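Local coordinates for NanU sialic acid binding protein (Bacteroides fragilis, PDB 4L7T), which binds sialic acid with high affinity at the outer membrane and, as a SusD-family protein, probably passes it to the partner transporter NanO, at residues 45-50 with 267-272; 149-154 with 169-174; 239-244 with 386-391; 342-347 with 359-364. All coordinates share one frame; numbering follows the deposited sequence. Where two conformers were deposited one is given.

Contact 1: 45-50 with 267-272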
loop_
_atom_site.group_PDB
_atom_site.type_symbol
_atom_site.label_atom_id
_atom_site.label_comp_id
_atom_site.label_asym_id
_atom_site.label_seq_id
_atom_site.Cartn_x
_atom_site.Cartn_y
_atom_site.Cartn_z
ATOM N N ALA A 45 -7.950 -11.211 -9.641
ATOM C CA ALA A 45 -6.649 -11.611 -10.137
ATOM C C ALA A 45 -6.053 -10.510 -11.014
ATOM O O ALA A 45 -4.800 -10.369 -11.053
ATOM C CB ALA A 45 -6.733 -13.003 -10.903
ATOM N N LEU A 46 -6.859 -9.750 -11.753
ATOM C CA LEU A 46 -6.305 -8.620 -12.523
ATOM C C LEU A 46 -5.826 -7.489 -11.598
ATOM O O LEU A 46 -4.794 -6.841 -11.863
ATOM C CB LEU A 46 -7.371 -8.075 -13.461
ATOM C CG LEU A 46 -7.740 -8.965 -14.638
ATOM C CD1 LEU A 46 -8.909 -8.246 -15.305
ATOM C CD2 LEU A 46 -6.546 -9.081 -15.609
ATOM N N LEU A 47 -6.576 -7.222 -10.533
ATOM C CA LEU A 47 -6.129 -6.237 -9.544
ATOM C C LEU A 47 -4.763 -6.654 -8.948
ATOM O O LEU A 47 -3.859 -5.771 -8.788
ATOM C CB LEU A 47 -7.211 -6.105 -8.439
ATOM C CG LEU A 47 -6.982 -4.989 -7.447
ATOM C CD1 LEU A 47 -7.391 -3.671 -8.074
ATOM C CD2 LEU A 47 -7.843 -5.306 -6.211
ATOM N N ARG A 48 -4.577 -7.917 -8.622
ATOM C CA ARG A 48 -3.343 -8.443 -8.102
ATOM C C ARG A 48 -2.120 -8.150 -9.036
ATOM O O ARG A 48 -0.978 -7.950 -8.559
ATOM C CB ARG A 48 -3.456 -9.930 -7.807
ATOM C CG ARG A 48 -2.118 -10.598 -7.364
ATOM C CD ARG A 48 -2.298 -12.029 -6.933
ATOM N NE ARG A 48 -2.843 -12.824 -8.069
ATOM C CZ ARG A 48 -3.394 -14.035 -7.927
ATOM N NH1 ARG A 48 -3.401 -14.627 -6.733
ATOM N NH2 ARG A 48 -3.868 -14.693 -9.004
ATOM N N GLU A 49 -2.383 -8.097 -10.345
ATOM C CA GLU A 49 -1.273 -7.780 -11.319
ATOM C C GLU A 49 -0.751 -6.322 -11.183
ATOM O O GLU A 49 0.318 -5.956 -11.736
ATOM C CB GLU A 49 -1.705 -8.015 -12.763
ATOM C CG GLU A 49 -1.867 -9.488 -13.049
ATOM C CD GLU A 49 -2.386 -9.831 -14.457
ATOM O OE1 GLU A 49 -2.841 -8.941 -15.223
ATOM O OE2 GLU A 49 -2.344 -11.038 -14.761
ATOM N N CYS A 50 -1.513 -5.493 -10.499
ATOM C CA CYS A 50 -1.145 -4.096 -10.307
ATOM C C CYS A 50 -0.519 -3.882 -8.942
ATOM O O CYS A 50 -0.179 -2.749 -8.575
ATOM C CB CYS A 50 -2.359 -3.179 -10.455
ATOM S SG CYS A 50 -3.205 -3.069 -12.065
ATOM N N ILE A 267 -6.959 -8.042 9.035
ATOM C CA ILE A 267 -6.993 -7.703 7.587
ATOM C C ILE A 267 -8.369 -7.313 7.129
ATOM O O ILE A 267 -9.345 -8.023 7.414
ATOM C CB ILE A 267 -6.499 -8.929 6.758
ATOM C CG1 ILE A 267 -5.152 -9.456 7.311
ATOM C CG2 ILE A 267 -6.504 -8.628 5.180
ATOM C CD1 ILE A 267 -4.031 -8.448 7.247
ATOM N N ILE A 268 -8.453 -6.155 6.473
ATOM C CA ILE A 268 -9.690 -5.685 5.858
ATOM C C ILE A 268 -9.654 -6.045 4.388
ATOM O O ILE A 268 -10.614 -6.679 3.915
ATOM C CB ILE A 268 -9.980 -4.171 6.105
ATOM C CG1 ILE A 268 -10.123 -3.931 7.622
ATOM C CG2 ILE A 268 -11.148 -3.684 5.235
ATOM C CD1 ILE A 268 -10.175 -2.350 7.900
ATOM N N PHE A 269 -8.558 -5.735 3.677
ATOM C CA PHE A 269 -8.498 -6.231 2.260
ATOM C C PHE A 269 -7.016 -6.493 1.912
ATOM O O PHE A 269 -6.163 -5.662 2.263
ATOM C CB PHE A 269 -9.112 -5.190 1.303
ATOM C CG PHE A 269 -8.974 -5.553 -0.128
ATOM C CD1 PHE A 269 -9.529 -6.745 -0.588
ATOM C CD2 PHE A 269 -8.244 -4.776 -1.002
ATOM C CE1 PHE A 269 -9.372 -7.140 -1.946
ATOM C CE2 PHE A 269 -8.064 -5.173 -2.361
ATOM C CZ PHE A 269 -8.639 -6.374 -2.812
ATOM N N SER A 270 -6.686 -7.690 1.407
ATOM C CA SER A 270 -5.285 -8.023 1.089
ATOM C C SER A 270 -5.240 -8.632 -0.271
ATOM O O SER A 270 -6.211 -9.237 -0.711
ATOM C CB SER A 270 -4.791 -9.006 2.132
ATOM O OG SER A 270 -3.419 -9.346 2.052
ATOM N N ILE A 271 -4.116 -8.438 -0.953
ATOM C CA ILE A 271 -3.838 -9.130 -2.231
ATOM C C ILE A 271 -3.300 -10.485 -1.909
ATOM O O ILE A 271 -2.325 -10.654 -1.237
ATOM C CB ILE A 271 -2.800 -8.327 -3.001
ATOM C CG1 ILE A 271 -3.313 -6.939 -3.322
ATOM C CG2 ILE A 271 -2.457 -9.105 -4.321
ATOM C CD1 ILE A 271 -4.514 -6.803 -4.065
ATOM N N ARG A 272 -3.986 -11.562 -2.354
ATOM C CA ARG A 272 -3.573 -12.891 -2.062
ATOM C C ARG A 272 -2.598 -13.371 -3.141
ATOM O O ARG A 272 -2.932 -13.366 -4.338
ATOM C CB ARG A 272 -4.736 -13.943 -2.024
ATOM C CG ARG A 272 -4.179 -15.331 -1.377
ATOM C CD ARG A 272 -5.178 -16.500 -1.345
ATOM N NE ARG A 272 -5.465 -16.973 -2.688
ATOM C CZ ARG A 272 -5.205 -18.195 -3.152
ATOM N NH1 ARG A 272 -4.683 -19.138 -2.367
ATOM N NH2 ARG A 272 -5.495 -18.471 -4.414
#
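A buried arginine, Arg48 in the last part of helix 33-48, spends its guanidinium on a backbone oxygen just past a strand: NH1 donates to Arg272 O at 2.7 Å, with an N-H...O angle of 158°. The contact sets this helix of the SusD fold against strand 267-271, one half of a two-stranded antiparallel sheet completed by 383-387, at a place where Ile268 and Phe269 form a classic beta bulge opposite Tyr386. The bonded oxygen lies at the guanidinium edge, 11° out of its plane, while the donor is tilted from the carbonyl plane. On the way there the arginine chain runs extended from CA, with CG anti to the backbone N (chi1 175°), then bends at chi3, which swings the head group to the carbonyl. Its aliphatic part is used too, since CG rests on Ile271 CG2 at 3.4 Å. Arg48 NH1 and Arg272 NH2 are 5.0 Å apart, gathered round Glu277, which forms a salt bridge with Arg272 and a weak, long ion pair with Arg48. Ile271 is shared: its CG2 takes Arg48, while its CD1 lies 4.2 Å from Leu47 CD2. Leu47 and Phe269 come from opposite directions, and Leu47 CD2 meets the ring at its edge, 3.7 Å from Phe269 CZ.

Contact 2: 149-154 with 169-174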
loop_
_atom_site.group_PDB
_atom_site.type_symbol
_atom_site.label_atom_id
_atom_site.label_comp_id
_atom_site.label_asym_id
_atom_site.label_seq_id
_atom_site.Cartn_x
_atom_site.Cartn_y
_atom_site.Cartn_z
ATOM N N VAL A 149 -7.053 12.418 -15.640
ATOM C CA VAL A 149 -6.903 11.126 -16.296
ATOM C C VAL A 149 -8.207 10.816 -17.063
ATOM O O VAL A 149 -9.210 11.444 -16.823
ATOM C CB VAL A 149 -6.588 9.934 -15.324
ATOM C CG1 VAL A 149 -5.161 10.126 -14.668
ATOM C CG2 VAL A 149 -7.697 9.810 -14.264
ATOM N N ILE A 150 -8.127 9.909 -17.998
ATOM C CA ILE A 150 -9.280 9.561 -18.828
ATOM C C ILE A 150 -10.260 8.770 -17.953
ATOM O O ILE A 150 -9.819 7.894 -17.190
ATOM C CB ILE A 150 -8.859 8.645 -19.976
ATOM C CG1 ILE A 150 -7.909 9.381 -20.926
ATOM C CG2 ILE A 150 -10.115 8.129 -20.742
ATOM C CD1 ILE A 150 -7.233 8.445 -21.901
ATOM N N LEU A 151 -11.545 9.070 -18.085
ATOM C CA LEU A 151 -12.618 8.308 -17.373
ATOM C C LEU A 151 -13.262 7.334 -18.351
ATOM O O LEU A 151 -14.034 7.777 -19.199
ATOM C CB LEU A 151 -13.648 9.282 -16.776
ATOM C CG LEU A 151 -13.222 10.173 -15.600
ATOM C CD1 LEU A 151 -14.315 11.105 -15.267
ATOM C CD2 LEU A 151 -12.794 9.300 -14.340
ATOM N N TYR A 152 -12.873 6.068 -18.308
ATOM C CA TYR A 152 -13.460 4.972 -19.112
ATOM C C TYR A 152 -14.409 4.214 -18.163
ATOM O O TYR A 152 -13.919 3.575 -17.171
ATOM C CB TYR A 152 -12.387 3.969 -19.570
ATOM C CG TYR A 152 -11.482 4.400 -20.731
ATOM C CD1 TYR A 152 -12.035 4.914 -21.912
ATOM C CD2 TYR A 152 -10.082 4.287 -20.643
ATOM C CE1 TYR A 152 -11.205 5.318 -22.987
ATOM C CE2 TYR A 152 -9.235 4.684 -21.726
ATOM C CZ TYR A 152 -9.820 5.199 -22.893
ATOM O OH TYR A 152 -9.045 5.598 -23.989
ATOM N N LEU A 153 -15.710 4.282 -18.485
ATOM C CA LEU A 153 -16.799 3.665 -17.686
ATOM C C LEU A 153 -17.540 2.493 -18.382
ATOM O O LEU A 153 -18.270 1.728 -17.703
ATOM C CB LEU A 153 -17.776 4.748 -17.262
ATOM C CG LEU A 153 -17.128 5.900 -16.498
ATOM C CD1 LEU A 153 -18.110 7.027 -16.235
ATOM C CD2 LEU A 153 -16.460 5.353 -15.181
ATOM N N ASP A 154 -17.331 2.313 -19.701
ATOM C CA ASP A 154 -17.924 1.175 -20.476
ATOM C C ASP A 154 -16.895 0.171 -20.978
ATOM O O ASP A 154 -15.742 0.535 -21.213
ATOM C CB ASP A 154 -18.686 1.727 -21.671
ATOM C CG ASP A 154 -19.798 2.633 -21.247
ATOM O OD1 ASP A 154 -20.599 2.195 -20.375
ATOM O OD2 ASP A 154 -19.861 3.778 -21.746
ATOM N N ALA A 169 -9.706 12.323 -24.577
ATOM C CA ALA A 169 -9.077 13.296 -23.698
ATOM C C ALA A 169 -9.285 12.954 -22.208
ATOM O O ALA A 169 -10.308 12.376 -21.833
ATOM C CB ALA A 169 -9.596 14.680 -23.987
ATOM N N ALA A 170 -8.319 13.308 -21.374
ATOM C CA ALA A 170 -8.443 13.100 -19.922
ATOM C C ALA A 170 -9.465 14.077 -19.343
ATOM O O ALA A 170 -9.682 15.141 -19.884
ATOM C CB ALA A 170 -7.094 13.286 -19.272
ATOM N N SER A 171 -10.121 13.707 -18.239
ATOM C CA SER A 171 -10.955 14.625 -17.493
ATOM C C SER A 171 -10.140 15.309 -16.410
ATOM O O SER A 171 -9.181 14.680 -15.893
ATOM C CB SER A 171 -12.124 13.842 -16.861
ATOM O OG SER A 171 -12.846 13.107 -17.869
ATOM N N PRO A 172 -10.502 16.565 -16.057
ATOM C CA PRO A 172 -9.891 17.292 -14.953
ATOM C C PRO A 172 -10.002 16.453 -13.677
ATOM O O PRO A 172 -10.994 15.744 -13.463
ATOM C CB PRO A 172 -10.718 18.590 -14.803
ATOM C CG PRO A 172 -11.394 18.799 -16.123
ATOM C CD PRO A 172 -11.569 17.362 -16.709
ATOM N N ALA A 173 -8.985 16.578 -12.865
ATOM C CA ALA A 173 -8.945 15.927 -11.538
ATOM C C ALA A 173 -10.254 16.110 -10.738
ATOM O O ALA A 173 -10.716 15.166 -10.070
ATOM C CB ALA A 173 -7.789 16.502 -10.754
ATOM N N GLU A 174 -10.875 17.295 -10.801
ATOM C CA GLU A 174 -12.115 17.553 -10.058
ATOM C C GLU A 174 -13.255 16.624 -10.567
ATOM O O GLU A 174 -14.068 16.093 -9.758
ATOM C CB GLU A 174 -12.510 19.042 -10.041
HETATM O O HOH W 1 -12.090 11.504 -19.795
#
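Backbone bonding joins Val149 to Ser171, the pair forming a single antiparallel bridge of the hydrogen-bonded kind with the CA atoms 5.5 Å apart. Its two bonds are unequal: Ser171 N reaches Val149 O at 2.8 Å with an N-H...O angle of 151°, whereas the return bond from Val149 N to Ser171 O is weak, bent to 123°. Even in the stronger bond the donor stands well above the carbonyl plane of Val149.

Water mediates a second set of polar links. One molecule accepts from Leu151 N at 3.0 Å, donates to Ala169 O, and lies 2.6 Å from Ser171 OG, so it joins both segments beside the bridge. Ser171 holds OG anti to its own carbonyl carbon (chi1 -55°), the rotamer in which the hydroxyl reaches this water.

These links close the loop between helices 121-146 and 173-191 of the SusD fold just before the second helix starts. Pro172 occupies the N-cap position, and Asp148 OD1 accepts a hydrogen bond from Ala173 N in the first turn.

Van der Waals contacts flank the polar ones. Ala170 CB packs on the backbone of Val149, 3.5 Å from Val149 C, and Ile150 CG1 lies alongside Ala170. Leu151 CD1 packs against CB and OG of Ser171, 3.6 Å from Ser171 OG, and the leucine also touches Val176 and Gln179 of helix 173-191. Within 149-154, Ile150 CG2 sits 3.5 Å above the plane of the Tyr152 ring, over its centre.

Contact 3: 239-244 with 386-391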
loop_
_atom_site.group_PDB
_atom_site.type_symbol
_atom_site.label_atom_id
_atom_site.label_comp_id
_atom_site.label_asym_id
_atom_site.label_seq_id
_atom_site.Cartn_x
_atom_site.Cartn_y
_atom_site.Cartn_z
ATOM N N GLN A 239 -15.572 5.220 11.457
ATOM C CA GLN A 239 -16.283 4.825 12.692
ATOM C C GLN A 239 -17.205 3.627 12.415
ATOM O O GLN A 239 -17.399 2.775 13.306
ATOM C CB GLN A 239 -17.114 6.002 13.298
ATOM C CG GLN A 239 -16.162 6.918 14.037
ATOM C CD GLN A 239 -16.849 8.216 14.551
ATOM O OE1 GLN A 239 -17.828 8.683 13.992
ATOM N NE2 GLN A 239 -16.261 8.807 15.510
ATOM N N SER A 240 -17.722 3.568 11.194
ATOM C CA SER A 240 -18.648 2.465 10.786
ATOM C C SER A 240 -17.870 1.125 10.705
ATOM O O SER A 240 -18.473 0.093 10.880
ATOM C CB SER A 240 -19.481 2.841 9.528
ATOM O OG SER A 240 -18.708 2.485 8.396
ATOM N N ILE A 241 -16.556 1.179 10.407
ATOM C CA ILE A 241 -15.736 -0.064 10.443
ATOM C C ILE A 241 -15.487 -0.514 11.863
ATOM O O ILE A 241 -15.677 -1.679 12.252
ATOM C CB ILE A 241 -14.384 0.191 9.732
ATOM C CG1 ILE A 241 -14.643 0.508 8.267
ATOM C CG2 ILE A 241 -13.421 -1.056 9.947
ATOM C CD1 ILE A 241 -13.329 1.061 7.669
ATOM N N VAL A 242 -15.144 0.453 12.728
ATOM C CA VAL A 242 -14.942 0.163 14.187
ATOM C C VAL A 242 -16.233 -0.467 14.755
ATOM O O VAL A 242 -16.142 -1.407 15.546
ATOM C CB VAL A 242 -14.643 1.467 14.947
ATOM C CG1 VAL A 242 -14.638 1.191 16.480
ATOM C CG2 VAL A 242 -13.252 2.065 14.479
ATOM N N SER A 243 -17.403 0.024 14.343
ATOM C CA SER A 243 -18.633 -0.488 14.938
ATOM C C SER A 243 -19.040 -1.803 14.317
ATOM O O SER A 243 -19.317 -2.754 15.057
ATOM C CB SER A 243 -19.758 0.537 14.820
ATOM O OG SER A 243 -20.075 0.876 13.472
ATOM N N ASN A 244 -19.072 -1.853 12.982
ATOM C CA ASN A 244 -19.806 -2.983 12.297
ATOM C C ASN A 244 -19.004 -4.125 11.710
ATOM O O ASN A 244 -19.607 -5.181 11.304
ATOM C CB ASN A 244 -20.685 -2.448 11.179
ATOM C CG ASN A 244 -21.691 -1.373 11.677
ATOM O OD1 ASN A 244 -22.083 -0.521 10.891
ATOM N ND2 ASN A 244 -21.996 -1.341 12.990
ATOM N N TYR A 386 -5.514 -2.882 3.130
ATOM C CA TYR A 386 -6.155 -2.198 4.259
ATOM C C TYR A 386 -6.165 -3.124 5.442
ATOM O O TYR A 386 -6.600 -4.317 5.349
ATOM C CB TYR A 386 -7.604 -1.869 3.973
ATOM C CG TYR A 386 -7.797 -0.807 2.913
ATOM C CD1 TYR A 386 -7.049 0.347 2.890
ATOM C CD2 TYR A 386 -8.823 -0.954 1.939
ATOM C CE1 TYR A 386 -7.263 1.340 1.964
ATOM C CE2 TYR A 386 -9.040 0.048 1.009
ATOM C CZ TYR A 386 -8.263 1.192 1.031
ATOM O OH TYR A 386 -8.564 2.167 0.061
ATOM N N ARG A 387 -5.619 -2.608 6.561
ATOM C CA ARG A 387 -5.802 -3.368 7.821
ATOM C C ARG A 387 -6.220 -2.511 8.946
ATOM O O ARG A 387 -6.324 -1.317 8.768
ATOM C CB ARG A 387 -4.586 -4.136 8.167
ATOM C CG ARG A 387 -3.406 -3.382 8.295
ATOM C CD ARG A 387 -2.214 -4.399 8.343
ATOM N NE ARG A 387 -0.869 -3.688 8.429
ATOM C CZ ARG A 387 -0.322 -3.210 9.546
ATOM N NH1 ARG A 387 -0.985 -3.273 10.749
ATOM N NH2 ARG A 387 0.847 -2.552 9.469
ATOM N N TYR A 388 -6.703 -3.141 10.007
ATOM C CA TYR A 388 -7.387 -2.391 11.045
ATOM C C TYR A 388 -6.503 -1.282 11.657
ATOM O O TYR A 388 -7.088 -0.212 11.997
ATOM C CB TYR A 388 -7.919 -3.309 12.143
ATOM C CG TYR A 388 -8.877 -2.647 13.131
ATOM C CD1 TYR A 388 -9.899 -1.782 12.647
ATOM C CD2 TYR A 388 -8.739 -2.883 14.485
ATOM C CE1 TYR A 388 -10.833 -1.156 13.553
ATOM C CE2 TYR A 388 -9.632 -2.243 15.422
ATOM C CZ TYR A 388 -10.657 -1.402 14.896
ATOM O OH TYR A 388 -11.542 -0.861 15.842
ATOM N N ALA A 389 -5.168 -1.494 11.816
ATOM C CA ALA A 389 -4.383 -0.351 12.314
ATOM C C ALA A 389 -4.506 0.891 11.390
ATOM O O ALA A 389 -4.450 2.019 11.885
ATOM C CB ALA A 389 -2.918 -0.794 12.532
ATOM N N ASP A 390 -4.681 0.702 10.076
ATOM C CA ASP A 390 -4.828 1.846 9.127
ATOM C C ASP A 390 -6.177 2.542 9.388
ATOM O O ASP A 390 -6.256 3.787 9.447
ATOM C CB ASP A 390 -4.739 1.207 7.749
ATOM C CG ASP A 390 -4.555 2.191 6.595
ATOM O OD1 ASP A 390 -4.490 3.429 6.800
ATOM O OD2 ASP A 390 -4.506 1.703 5.411
ATOM N N CYS A 391 -7.261 1.773 9.630
ATOM C CA CYS A 391 -8.536 2.368 10.006
ATOM C C CYS A 391 -8.338 3.298 11.231
ATOM O O CYS A 391 -8.805 4.446 11.207
ATOM C CB CYS A 391 -9.535 1.232 10.382
ATOM S SG CYS A 391 -11.137 1.849 10.899
#
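Ile241 and Cys391 make the closely fitted, buried part of this contact. The backbones come nearest here, with 7.6 Å between the two CA atoms, and both residues direct their CB toward the other segment. Cys391 holds SG anti to its backbone N (chi1 179°), which carries the sulfur out to the isoleucine; there it lies 3.8 Å from Ile241 CG2 and touches CB and CD1 as well. A single sulfur thus rests against several carbons of one branched side chain. Ile241 is enclosed further by Gln210 and Met211 of helix 206-223 and by Ile268 of strand 267-271.

One residue along the helix, Val242 is on the solvent side; it touches at comparable distances, but mainly through the phenol end of Tyr388. Its side chain crosses that of Tyr388 at about a right angle and meets the ring at the edge, near the ring plane. CG2 is 3.7 Å from Tyr388 OH and CG1 is 3.8 Å from the same oxygen, so the phenol end lies against both methyls of the valine. Val242 CG2 also comes within 4.2 Å of Cys391 SG, joining the exposed valine to the buried pair. Ile241 CG2 also approaches the Tyr388 ring obliquely, 4.4 Å from CE1. The whole interface buries 184 Å², and all the pairings across it are van der Waals contacts.

Helix 388-401 follows strand 383-387 directly, with Arg387 at the N-cap position. Its first turn packs against the last turn of helix 227-244, a helix-to-helix apolar contact within the largely helical SusD fold.

Contact 4: 342-347 with 359-364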
loop_
_atom_site.group_PDB
_atom_site.type_symbol
_atom_site.label_atom_id
_atom_site.label_comp_id
_atom_site.label_asym_id
_atom_site.label_seq_id
_atom_site.Cartn_x
_atom_site.Cartn_y
_atom_site.Cartn_z
ATOM N N ALA A 342 10.405 -6.739 13.573
ATOM C CA ALA A 342 9.494 -7.343 12.610
ATOM C C ALA A 342 9.687 -6.682 11.244
ATOM O O ALA A 342 9.392 -7.293 10.257
ATOM C CB ALA A 342 8.033 -7.165 13.042
ATOM N N SER A 343 10.131 -5.441 11.210
ATOM C CA SER A 343 10.158 -4.678 9.920
ATOM C C SER A 343 11.490 -4.777 9.185
ATOM O O SER A 343 11.527 -4.722 7.950
ATOM C CB SER A 343 9.889 -3.170 10.140
ATOM O OG SER A 343 8.559 -2.984 10.680
ATOM N N MET A 344 12.562 -4.844 9.978
ATOM C CA MET A 344 13.933 -4.811 9.386
ATOM C C MET A 344 14.898 -5.766 10.079
ATOM O O MET A 344 14.844 -5.869 11.327
ATOM C CB MET A 344 14.528 -3.388 9.507
ATOM C CG MET A 344 13.973 -2.396 8.493
ATOM S SD MET A 344 14.638 -0.688 8.740
ATOM C CE MET A 344 13.763 -0.135 10.199
ATOM N N THR A 345 15.757 -6.418 9.267
ATOM C CA THR A 345 16.920 -7.156 9.793
ATOM C C THR A 345 18.160 -6.322 9.474
ATOM O O THR A 345 18.295 -5.839 8.367
ATOM C CB THR A 345 16.971 -8.571 9.231
ATOM O OG1 THR A 345 15.781 -9.277 9.640
ATOM C CG2 THR A 345 18.161 -9.392 9.805
ATOM N N ALA A 346 19.066 -6.204 10.440
ATOM C CA ALA A 346 20.404 -5.629 10.172
ATOM C C ALA A 346 21.449 -6.679 9.716
ATOM O O ALA A 346 21.444 -7.875 10.100
ATOM C CB ALA A 346 20.896 -4.878 11.383
ATOM N N VAL A 347 22.277 -6.211 8.807
ATOM C CA VAL A 347 23.430 -6.926 8.289
ATOM C C VAL A 347 24.668 -6.365 8.953
ATOM O O VAL A 347 24.792 -5.163 9.156
ATOM C CB VAL A 347 23.527 -6.751 6.734
ATOM C CG1 VAL A 347 24.788 -7.515 6.193
ATOM C CG2 VAL A 347 22.280 -7.407 6.074
ATOM N N ILE A 359 26.405 -2.743 9.028
ATOM C CA ILE A 359 26.515 -2.324 7.654
ATOM C C ILE A 359 25.184 -1.605 7.240
ATOM O O ILE A 359 25.180 -0.389 6.893
ATOM C CB ILE A 359 26.771 -3.520 6.742
ATOM C CG1 ILE A 359 28.119 -4.191 7.117
ATOM C CG2 ILE A 359 26.835 -3.067 5.253
ATOM C CD1 ILE A 359 29.342 -3.216 7.033
ATOM N N ALA A 360 24.072 -2.334 7.282
ATOM C CA ALA A 360 22.809 -1.796 6.651
ATOM C C ALA A 360 21.635 -2.705 6.936
ATOM O O ALA A 360 21.835 -3.897 7.323
ATOM C CB ALA A 360 22.959 -1.667 5.028
ATOM N N PRO A 361 20.390 -2.227 6.665
ATOM C CA PRO A 361 19.243 -3.077 6.964
ATOM C C PRO A 361 18.573 -3.590 5.693
ATOM O O PRO A 361 18.848 -3.038 4.634
ATOM C CB PRO A 361 18.333 -2.122 7.721
ATOM C CG PRO A 361 18.465 -0.760 6.983
ATOM C CD PRO A 361 20.005 -0.795 6.547
ATOM N N PHE A 362 17.707 -4.610 5.791
ATOM C CA PHE A 362 16.871 -5.118 4.678
ATOM C C PHE A 362 15.481 -5.449 5.274
ATOM O O PHE A 362 15.336 -5.565 6.491
ATOM C CB PHE A 362 17.468 -6.295 3.885
ATOM C CG PHE A 362 17.628 -7.570 4.649
ATOM C CD1 PHE A 362 16.568 -8.521 4.669
ATOM C CD2 PHE A 362 18.836 -7.878 5.262
ATOM C CE1 PHE A 362 16.730 -9.746 5.364
ATOM C CE2 PHE A 362 18.990 -9.067 5.910
ATOM C CZ PHE A 362 17.929 -9.999 5.974
ATOM N N CYS A 363 14.501 -5.475 4.402
ATOM C CA CYS A 363 13.122 -5.678 4.781
ATOM C C CYS A 363 12.937 -7.064 5.426
ATOM O O CYS A 363 13.281 -8.096 4.805
ATOM C CB CYS A 363 12.284 -5.564 3.483
ATOM S SG CYS A 363 10.521 -5.982 3.848
ATOM N N ASN A 364 12.322 -7.072 6.625
ATOM C CA ASN A 364 11.979 -8.360 7.298
ATOM C C ASN A 364 10.467 -8.554 7.485
ATOM O O ASN A 364 9.994 -9.502 8.140
ATOM C CB ASN A 364 12.669 -8.439 8.628
ATOM C CG ASN A 364 12.719 -9.880 9.213
ATOM O OD1 ASN A 364 12.923 -10.892 8.498
ATOM N ND2 ASN A 364 12.445 -9.962 10.522
#
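Thr345 and Phe362 lie side by side and point the same way, with the threonine set over one face of the ring. Thr345 CB is 4.0 Å from the ring centroid and 24° off its normal, a CH-pi contact displaced toward the rim. Phe362 has CG between its backbone N and carbonyl carbon (chi1 66°), and this folds the ring back over the neighbouring strand. Val347 crosses it at about a right angle: CG2 reaches the ring edge, in plane, 3.6 Å from Phe362 CD2. At the other end Asn364 crosses Thr345 obliquely; Thr345 OG1 lies 3.1 Å from Asn364 CG, a close contact but not a hydrogen bond, and ND2 bonds instead to Asp341 O. Met344 and Pro361 run alongside each other, SD to CB 4.1 Å.

The backbone pairing sets the register that brings these residues together. Thr345 and Phe362 exchange two bonds of 2.9 Å, N to O each way. Farther along, Ile359 and Ala360 form a classic beta bulge facing Val347, whose O accepts from Ile359 N at 2.9 Å and weakly from Ala360 N.

Strands 344-350 and 356-363 are the arms of a beta hairpin, their short segments antiparallel with 151° between N-to-C directions. Strand 344-350 leaves helix 339-343 directly; Tyr329 of helix 328-331 touches Met344, Ala346 and Pro361, and Ile324 of strand 323-324 touches Met344 and Pro361.

How the contacts relate
From the N terminus, contact 1 opens first, on helix 33-48, and closes 217 residues later on strand 267-271. Contact 2 is nested inside that loop, a short closure between helices 121-146 and 173-191. Contact 3 begins on helix 227-244, before contact 1 has closed, and ends at 386-391, so the two cross along the chain. They also touch in space: strands 267-271 and 383-387 share a sheet, and Ile268 CD1 packs on Ile241 CG2 at 4.0 Å. Contact 4, the hairpin, is nested inside the loop of contact 3. Contacts 2 and 4 lie on opposite sides of the chain's centre, their centres about 41 Å apart.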